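Putative uncharacterized protein Ta0848 (Thermoplasma acidophilum, PDB 4MN7) probably reduces free methionine-R-sulfoxide to methionine, as a GAF-domain enzyme of the type II class of these reductases. Local coordinates at residues T88-V93 against A114-E119. The protein carries 1 engineered substitution. Residues are numbered along the deposited sequence; the frame is centred on the assembly and turned at random.
Sequences TQSEIV and AAFSKE
Phe116 lies across the start of strand 90-98, its ring held between Ile92 and Ala115, in the part of the GAF fold where the loop after strand 101-110 turns back over the antiparallel sheet and enters helix 118-136. The apolar contact is a CH-pi interaction: the CG2 methyl of Ile92 sits 3.5 Å from the centroid of the Phe116 ring, only 6° off the ring normal, and thus almost equally far from the ring carbons. CB of Ala115 covers the opposite face, 3.8 Å above the plane, so that a methyl lies over the ring centre on each side. With CG anti to the carbonyl carbon (chi1 -56°), the ring reaches the strand and brings its edge to the backbone there; CE2 is 3.7 Å from Ser90 C, which lies in the ring plane, and 3.7 Å from Glu91 N. Replacing this phenylalanine with an alanine would probably leave the Ile92 methyl without its aromatic partner and open a gap between strand and loop. Leu124 and Glu121 of helix 118-136 also touch Ile92, and Tyr25 meets the Phe116 ring, extending the buried layer beyond the two segments.

The polar part of the contact falls to Ser90, within a classic beta bulge, where Gln89 and Ser90 pair together with the single residue Ser110 of strand 101-110. Its hydroxyl is hydrogen-bonded to the carbonyl O of Lys112 and to the backbone of Ala115, so a single buried OG ties the strand to the loop at two points. OG stands between the backbone N and the carbonyl carbon of Ser90, and there it accepts a hydrogen bond from the backbone N-H of Ala115, N to OG 3.1 Å, with an N-H...O angle of 159°.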
# COMPACT_ATOMS: atom_id res chain seq x y z
N THR A 88 -22.79 -5.72 -15.22
CA THR A 88 -21.46 -6.14 -15.57
C THR A 88 -21.46 -6.88 -16.88
O THR A 88 -22.16 -7.82 -17.04
CB THR A 88 -20.90 -7.10 -14.49
OG1 THR A 88 -20.73 -6.37 -13.26
CG2 THR A 88 -19.58 -7.66 -14.95
N GLN A 89 -20.58 -6.49 -17.78
CA GLN A 89 -20.31 -7.21 -18.98
C GLN A 89 -18.95 -7.77 -19.05
O GLN A 89 -18.72 -8.63 -19.86
CB GLN A 89 -20.50 -6.28 -20.19
CG GLN A 89 -21.98 -5.90 -20.36
CD GLN A 89 -22.26 -5.16 -21.66
OE1 GLN A 89 -22.58 -5.77 -22.65
NE2 GLN A 89 -22.10 -3.85 -21.65
N SER A 90 -17.99 -7.25 -18.29
CA SER A 90 -16.68 -7.93 -18.26
C SER A 90 -16.08 -7.86 -16.87
O SER A 90 -16.44 -6.98 -16.08
CB SER A 90 -15.71 -7.49 -19.40
OG SER A 90 -15.50 -6.09 -19.40
N GLU A 91 -15.20 -8.80 -16.58
CA GLU A 91 -14.66 -8.95 -15.26
C GLU A 91 -13.26 -9.60 -15.31
O GLU A 91 -13.01 -10.53 -16.09
CB GLU A 91 -15.58 -9.80 -14.39
CG GLU A 91 -15.06 -9.95 -12.95
CD GLU A 91 -15.99 -10.69 -12.03
OE1 GLU A 91 -17.00 -11.19 -12.57
OE2 GLU A 91 -15.74 -10.76 -10.80
N ILE A 92 -12.35 -9.07 -14.47
CA ILE A 92 -10.98 -9.55 -14.42
C ILE A 92 -10.65 -9.76 -12.96
O ILE A 92 -11.08 -9.00 -12.10
CB ILE A 92 -10.00 -8.60 -15.10
CG1 ILE A 92 -8.63 -9.25 -15.22
CG2 ILE A 92 -9.97 -7.30 -14.36
CD1 ILE A 92 -7.61 -8.45 -15.97
N VAL A 93 -9.99 -10.87 -12.71
CA VAL A 93 -9.58 -11.22 -11.37
C VAL A 93 -8.10 -11.51 -11.45
O VAL A 93 -7.68 -12.37 -12.19
CB VAL A 93 -10.32 -12.41 -10.83
CG1 VAL A 93 -10.01 -12.59 -9.34
CG2 VAL A 93 -11.82 -12.25 -10.97
N ALA A 114 -15.49 -6.56 -23.00
CA ALA A 114 -14.04 -6.63 -23.31
C ALA A 114 -13.26 -5.39 -22.82
O ALA A 114 -12.54 -4.76 -23.54
CB ALA A 114 -13.85 -6.79 -24.81
N ALA A 115 -13.52 -5.00 -21.58
CA ALA A 115 -12.95 -3.83 -20.97
C ALA A 115 -11.42 -3.97 -20.69
O ALA A 115 -10.74 -2.98 -20.52
CB ALA A 115 -13.66 -3.59 -19.64
N PHE A 116 -10.94 -5.19 -20.53
CA PHE A 116 -9.62 -5.46 -19.95
C PHE A 116 -8.69 -6.04 -20.99
O PHE A 116 -8.82 -7.19 -21.43
CB PHE A 116 -9.78 -6.39 -18.77
CG PHE A 116 -10.73 -5.87 -17.75
CD1 PHE A 116 -10.43 -4.79 -16.99
CD2 PHE A 116 -11.97 -6.47 -17.57
CE1 PHE A 116 -11.32 -4.29 -16.04
CE2 PHE A 116 -12.86 -5.96 -16.62
CZ PHE A 116 -12.54 -4.87 -15.86
N SER A 117 -7.78 -5.21 -21.44
CA SER A 117 -6.81 -5.59 -22.47
C SER A 117 -5.55 -6.18 -21.81
O SER A 117 -5.43 -6.23 -20.57
CB SER A 117 -6.44 -4.33 -23.28
OG SER A 117 -5.85 -3.34 -22.43
N LYS A 118 -4.60 -6.60 -22.62
CA LYS A 118 -3.30 -7.10 -22.17
C LYS A 118 -2.56 -6.08 -21.36
O LYS A 118 -1.94 -6.44 -20.38
CB LYS A 118 -2.39 -7.50 -23.32
CG LYS A 118 -2.90 -8.61 -24.19
CD LYS A 118 -2.73 -9.95 -23.51
CE LYS A 118 -3.63 -11.02 -24.15
NZ LYS A 118 -3.80 -12.16 -23.20
N GLU A 119 -2.66 -4.82 -21.76
CA GLU A 119 -2.06 -3.68 -21.01
C GLU A 119 -2.60 -3.68 -19.56
O GLU A 119 -1.86 -3.59 -18.61
CB GLU A 119 -2.40 -2.35 -21.73
CG GLU A 119 -2.08 -1.06 -20.97
CD GLU A 119 -2.65 0.25 -21.59
OE1 GLU A 119 -3.47 0.20 -22.56
OE2 GLU A 119 -2.27 1.35 -21.10